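PDB 3JUR: Exo-poly-alpha-D-galacturonosidase from Thermotoga maritima, which probably hydrolyses the alpha-1,4-linked galacturonate chains of pectin, releasing sugar from the chain end, as a family 28 glycoside hydrolase. Local coordinates for residues T87-P92 against V132-A137; P190-F195 against I209-W214. All blocks are in the same frame, centred on the assembly; numbering follows the deposited sequence.

Interaction 1. Residues T87-P92 against V132-A137; sequences TIKFIP and VLDGSA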
loop_
_atom_site.group_PDB
_atom_site.type_symbol
_atom_site.label_atom_id
_atom_site.label_comp_id
_atom_site.label_asym_id
_atom_site.label_seq_id
_atom_site.Cartn_x
_atom_site.Cartn_y
_atom_site.Cartn_z
ATOM N N THR D 87 -33.888 40.258 -8.554
ATOM C CA THR D 87 -33.999 39.124 -9.459
ATOM C C THR D 87 -34.449 39.618 -10.835
ATOM O O THR D 87 -35.392 40.416 -10.941
ATOM C CB THR D 87 -35.018 38.070 -8.921
ATOM O OG1 THR D 87 -34.551 37.527 -7.677
ATOM C CG2 THR D 87 -35.235 36.917 -9.922
ATOM N N ILE D 88 -33.758 39.169 -11.878
ATOM C CA ILE D 88 -34.261 39.310 -13.241
ATOM C C ILE D 88 -34.885 37.972 -13.620
ATOM O O ILE D 88 -34.180 36.961 -13.734
ATOM C CB ILE D 88 -33.153 39.707 -14.258
ATOM C CG1 ILE D 88 -32.538 41.064 -13.891
ATOM C CG2 ILE D 88 -33.731 39.758 -15.665
ATOM C CD1 ILE D 88 -31.319 41.455 -14.719
ATOM N N LYS D 89 -36.208 37.962 -13.776
ATOM C CA LYS D 89 -36.932 36.735 -14.098
ATOM C C LYS D 89 -37.440 36.799 -15.528
ATOM O O LYS D 89 -38.287 37.637 -15.865
ATOM C CB LYS D 89 -38.091 36.495 -13.119
ATOM C CG LYS D 89 -38.836 35.184 -13.363
ATOM C CD LYS D 89 -39.949 34.941 -12.342
ATOM C CE LYS D 89 -40.629 33.594 -12.575
ATOM N NZ LYS D 89 -39.634 32.481 -12.543
ATOM N N PHE D 90 -36.927 35.903 -16.365
ATOM C CA PHE D 90 -37.234 35.924 -17.786
ATOM C C PHE D 90 -38.557 35.256 -18.103
ATOM O O PHE D 90 -38.840 34.169 -17.607
ATOM C CB PHE D 90 -36.085 35.317 -18.589
ATOM C CG PHE D 90 -34.847 36.152 -18.553
ATOM C CD1 PHE D 90 -33.897 35.968 -17.550
ATOM C CD2 PHE D 90 -34.645 37.153 -19.495
ATOM C CE1 PHE D 90 -32.758 36.753 -17.502
ATOM C CE2 PHE D 90 -33.508 37.944 -19.454
ATOM C CZ PHE D 90 -32.566 37.746 -18.460
ATOM N N ILE D 91 -39.371 35.931 -18.912
ATOM C CA ILE D 91 -40.669 35.396 -19.325
ATOM C C ILE D 91 -40.463 34.291 -20.375
ATOM O O ILE D 91 -39.932 34.550 -21.456
ATOM C CB ILE D 91 -41.627 36.506 -19.832
ATOM C CG1 ILE D 91 -41.790 37.602 -18.764
ATOM C CG2 ILE D 91 -42.990 35.912 -20.197
ATOM C CD1 ILE D 91 -42.326 38.934 -19.288
ATOM N N PRO D 92 -40.874 33.050 -20.042
ATOM C CA PRO D 92 -40.598 31.886 -20.880
ATOM C C PRO D 92 -41.597 31.704 -22.039
ATOM O O PRO D 92 -42.163 30.617 -22.204
ATOM C CB PRO D 92 -40.707 30.731 -19.885
ATOM C CG PRO D 92 -41.776 31.188 -18.930
ATOM C CD PRO D 92 -41.628 32.683 -18.826
ATOM N N VAL D 132 -30.099 37.693 -8.740
ATOM C CA VAL D 132 -30.416 36.425 -9.394
ATOM C C VAL D 132 -30.855 36.621 -10.847
ATOM O O VAL D 132 -31.615 37.546 -11.165
ATOM C CB VAL D 132 -31.519 35.662 -8.599
ATOM C CG1 VAL D 132 -31.885 34.332 -9.265
ATOM C CG2 VAL D 132 -31.082 35.441 -7.149
ATOM N N LEU D 133 -30.361 35.752 -11.721
ATOM C CA LEU D 133 -30.898 35.624 -13.073
ATOM C C LEU D 133 -31.703 34.328 -13.129
ATOM O O LEU D 133 -31.170 33.232 -12.919
ATOM C CB LEU D 133 -29.782 35.635 -14.125
ATOM C CG LEU D 133 -28.748 36.772 -14.095
ATOM C CD1 LEU D 133 -27.739 36.587 -15.214
ATOM C CD2 LEU D 133 -29.379 38.168 -14.175
ATOM N N ASP D 134 -33.000 34.465 -13.383
ATOM C CA ASP D 134 -33.928 33.334 -13.343
ATOM C C ASP D 134 -34.543 33.114 -14.729
ATOM O O ASP D 134 -35.414 33.873 -15.162
ATOM C CB ASP D 134 -34.999 33.594 -12.275
ATOM C CG ASP D 134 -36.048 32.493 -12.188
ATOM O OD1 ASP D 134 -35.965 31.466 -12.908
ATOM O OD2 ASP D 134 -36.972 32.668 -11.373
ATOM N N GLY D 135 -34.072 32.076 -15.416
ATOM C CA GLY D 135 -34.495 31.778 -16.783
ATOM C C GLY D 135 -35.887 31.192 -16.929
ATOM O O GLY D 135 -36.386 31.058 -18.051
ATOM N N SER D 136 -36.495 30.834 -15.797
ATOM C CA SER D 136 -37.853 30.283 -15.722
ATOM C C SER D 136 -38.082 28.960 -16.465
ATOM O O SER D 136 -39.230 28.604 -16.757
ATOM C CB SER D 136 -38.903 31.321 -16.151
ATOM O OG SER D 136 -38.855 32.467 -15.322
ATOM N N ALA D 137 -37.009 28.235 -16.763
ATOM C CA ALA D 137 -37.143 26.912 -17.368
ATOM C C ALA D 137 -37.549 25.878 -16.319
ATOM O O ALA D 137 -37.097 25.922 -15.172
ATOM C CB ALA D 137 -35.855 26.498 -18.053
#
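S136 OG sits between two groups of segment 87-92. S136 OG donates to F90 O at 2.8 Å. It also accepts from K89 NZ. The hydroxyl lies 20° off the plane of the F90 carbonyl. The K89 ammonium also forms a salt bridge with D134, K89 NZ to D134 OD2 at 2.9 Å, meeting the oxygen from above the carboxylate plane. K89 runs extended from the backbone alongside D134 and bends at its last torsion (chi4 56°), which turns NZ in between the hydroxyl and the carboxylate. The other carboxylate oxygen, D134 OD1, takes the backbone N-H of S136 and closes an Asx turn at the end of the strand. N210 ND2 of the next coil also donates to OD1. The neighbouring positive charge would probably favour the ionised form of D134.

Strands 87-90 and 132-134 are parallel neighbours in successive coils of the right-handed beta-helix of family 28. Their axes come within 4.7 Å at an angle of 8°. Three backbone bonds join them: I88 N to V132 O, D134 N to I88 O, and F90 N to D134 O. Paired residues lie side by side across the two coils. I88 CD1 rests against L133 CD2 at 3.9 Å on the buried side that faces L82 and V84. On the other side T87 lies beside V132, with T87 OG1 3.7 Å from V132 CB. The F90 ring brings its edge to D134 O, with F90 CD1 at 3.5 Å from that oxygen. Past the strand ends, P92 CG touches S136 CB at 4.0 Å.

Interaction 2. Residues P190-F195 against I209-W214; sequences PSFVQF and INSPMW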
loop_
_atom_site.group_PDB
_atom_site.type_symbol
_atom_site.label_atom_id
_atom_site.label_comp_id
_atom_site.label_asym_id
_atom_site.label_seq_id
_atom_site.Cartn_x
_atom_site.Cartn_y
_atom_site.Cartn_z
ATOM N N PRO D 190 -32.409 28.298 -26.627
ATOM C CA PRO D 190 -31.302 29.251 -26.633
ATOM C C PRO D 190 -30.410 29.092 -25.393
ATOM O O PRO D 190 -30.851 28.516 -24.394
ATOM C CB PRO D 190 -32.021 30.595 -26.596
ATOM C CG PRO D 190 -33.261 30.325 -25.807
ATOM C CD PRO D 190 -33.658 28.909 -26.122
ATOM N N SER D 191 -29.172 29.583 -25.469
ATOM C CA SER D 191 -28.306 29.708 -24.290
ATOM C C SER D 191 -28.908 30.736 -23.322
ATOM O O SER D 191 -29.762 31.540 -23.716
ATOM C CB SER D 191 -26.896 30.141 -24.697
ATOM O OG SER D 191 -26.208 29.123 -25.411
ATOM N N PHE D 192 -28.484 30.703 -22.061
ATOM C CA PHE D 192 -28.935 31.692 -21.087
ATOM C C PHE D 192 -28.184 33.017 -21.308
ATOM O O PHE D 192 -28.731 33.952 -21.884
ATOM C CB PHE D 192 -28.757 31.174 -19.653
ATOM C CG PHE D 192 -29.566 31.915 -18.611
ATOM C CD1 PHE D 192 -30.174 31.211 -17.575
ATOM C CD2 PHE D 192 -29.714 33.303 -18.651
ATOM C CE1 PHE D 192 -30.916 31.874 -16.598
ATOM C CE2 PHE D 192 -30.448 33.977 -17.675
ATOM C CZ PHE D 192 -31.055 33.258 -16.648
ATOM N N VAL D 193 -26.932 33.083 -20.857
ATOM C CA VAL D 193 -26.100 34.271 -21.048
ATOM C C VAL D 193 -25.094 33.993 -22.169
ATOM O O VAL D 193 -24.301 33.056 -22.079
ATOM C CB VAL D 193 -25.357 34.672 -19.732
ATOM C CG1 VAL D 193 -24.497 35.919 -19.941
ATOM C CG2 VAL D 193 -26.340 34.884 -18.579
ATOM N N GLN D 194 -25.137 34.799 -23.228
ATOM C CA GLN D 194 -24.246 34.595 -24.366
ATOM C C GLN D 194 -23.577 35.889 -24.802
ATOM O O GLN D 194 -24.240 36.889 -25.067
ATOM C CB GLN D 194 -24.980 33.932 -25.543
ATOM C CG GLN D 194 -24.055 33.439 -26.673
ATOM C CD GLN D 194 -24.797 32.674 -27.765
ATOM O OE1 GLN D 194 -25.465 33.262 -28.618
ATOM N NE2 GLN D 194 -24.674 31.352 -27.743
ATOM N N PHE D 195 -22.248 35.855 -24.828
ATOM C CA PHE D 195 -21.431 36.909 -25.410
ATOM C C PHE D 195 -20.872 36.351 -26.708
ATOM O O PHE D 195 -20.139 35.357 -26.698
ATOM C CB PHE D 195 -20.281 37.286 -24.465
ATOM C CG PHE D 195 -20.736 37.743 -23.105
ATOM C CD1 PHE D 195 -21.073 39.077 -22.882
ATOM C CD2 PHE D 195 -20.831 36.836 -22.044
ATOM C CE1 PHE D 195 -21.509 39.508 -21.628
ATOM C CE2 PHE D 195 -21.262 37.259 -20.784
ATOM C CZ PHE D 195 -21.608 38.601 -20.581
ATOM N N ILE D 209 -30.226 30.461 -12.096
ATOM C CA ILE D 209 -31.171 29.352 -11.885
ATOM C C ILE D 209 -32.112 29.137 -13.089
ATOM O O ILE D 209 -32.302 30.045 -13.920
ATOM C CB ILE D 209 -32.041 29.554 -10.598
ATOM C CG1 ILE D 209 -32.914 30.816 -10.696
ATOM C CG2 ILE D 209 -31.168 29.610 -9.346
ATOM C CD1 ILE D 209 -33.814 31.047 -9.483
ATOM N N ASN D 210 -32.694 27.936 -13.167
ATOM C CA ASN D 210 -33.726 27.603 -14.150
ATOM C C ASN D 210 -33.311 27.975 -15.579
ATOM O O ASN D 210 -34.031 28.695 -16.284
ATOM C CB ASN D 210 -35.074 28.276 -13.807
ATOM C CG ASN D 210 -35.510 28.060 -12.359
ATOM O OD1 ASN D 210 -35.526 26.939 -11.851
ATOM N ND2 ASN D 210 -35.903 29.141 -11.701
ATOM N N SER D 211 -32.147 27.486 -15.994
ATOM C CA SER D 211 -31.611 27.779 -17.319
ATOM C C SER D 211 -32.277 26.911 -18.389
ATOM O O SER D 211 -32.491 25.709 -18.165
ATOM C CB SER D 211 -30.103 27.568 -17.337
ATOM O OG SER D 211 -29.564 27.770 -18.634
ATOM N N PRO D 212 -32.616 27.517 -19.547
ATOM C CA PRO D 212 -33.182 26.757 -20.666
ATOM C C PRO D 212 -32.243 25.641 -21.116
ATOM O O PRO D 212 -32.686 24.509 -21.343
ATOM C CB PRO D 212 -33.334 27.813 -21.765
ATOM C CG PRO D 212 -33.541 29.088 -21.013
ATOM C CD PRO D 212 -32.631 28.966 -19.810
ATOM N N MET D 213 -30.956 25.974 -21.207
ATOM C CA MET D 213 -29.910 25.071 -21.668
ATOM C C MET D 213 -28.569 25.533 -21.053
ATOM O O MET D 213 -28.463 25.609 -19.824
ATOM C CB MET D 213 -29.893 25.031 -23.201
ATOM C CG MET D 213 -29.147 23.841 -23.785
ATOM S SD MET D 213 -29.494 23.639 -25.536
ATOM C CE MET D 213 -28.182 22.511 -26.006
ATOM N N TRP D 214 -27.564 25.861 -21.870
ATOM C CA TRP D 214 -26.246 26.260 -21.333
ATOM C C TRP D 214 -26.340 27.604 -20.612
ATOM O O TRP D 214 -27.011 28.530 -21.095
ATOM C CB TRP D 214 -25.169 26.326 -22.421
ATOM C CG TRP D 214 -24.946 25.053 -23.210
ATOM C CD1 TRP D 214 -25.537 23.838 -23.010
ATOM C CD2 TRP D 214 -24.034 24.878 -24.304
ATOM N NE1 TRP D 214 -25.061 22.920 -23.918
ATOM C CE2 TRP D 214 -24.137 23.533 -24.725
ATOM C CE3 TRP D 214 -23.144 25.733 -24.977
ATOM C CZ2 TRP D 214 -23.380 23.019 -25.790
ATOM C CZ3 TRP D 214 -22.387 25.223 -26.028
ATOM C CH2 TRP D 214 -22.514 23.879 -26.428
#
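F192 N donates to W214 O at 2.8 Å, nearly straight at 167°. This is the backbone tie between the lead-in to strand 193-196 and the loop that follows strand 207-209 in the beta-helix. The close packing is around the F192 side chain. Its CG is anti to the backbone N (chi1 -162°), which carries the ring towards S211 and I209. S211 CB meets the ring edge in plane, 3.7 Å from F192 CD1. I209 O lies in plane at the edge too, 3.5 Å from F192 CE1. P212 CD approaches F192 CD1 obliquely at 4.0 Å, and L133 of the preceding coil touches the same side chain. S211 OG donates to M213 O at 2.7 Å, a short bond within the loop, though from well above the carbonyl plane. With alanine in place of S211, M213 O is likely to lose this donor and the loop to be less firmly held beside F192.

P190 O makes van der Waals contact with P212 CB and M213 CB. The looser side is at I209 and N210, which are partly exposed and meet F192 mainly through backbone oxygen. One straight backbone bond sets the spacing; the rest is van der Waals contact, and the carbonyl oxygen at the ring edge probably adds a weak electrostatic attraction.

In the fold
Both interactions are buried and belong to the same beta-helix, with centres about 10 Å apart. Interaction 1 lies about 19 Å from the centre of the chain and interaction 2 about 10 Å. Interaction 1 pairs two regular strands and ends in a salt bridge tied to a hydroxyl. Interaction 2 joins a strand lead-in to a loop, with a single backbone bond and mostly carbon against oxygen atoms, chiefly carbonyl, in van der Waals contact. The two meet directly. Strand 132-134 pairs with strand 207-209, and L133 O lies 3.0 Å from I209 N, a probable hydrogen bond. G135 N packs on F192 CE1, and A137 CB packs on S211 O. Neither contact is touched by another subunit of the tetramer.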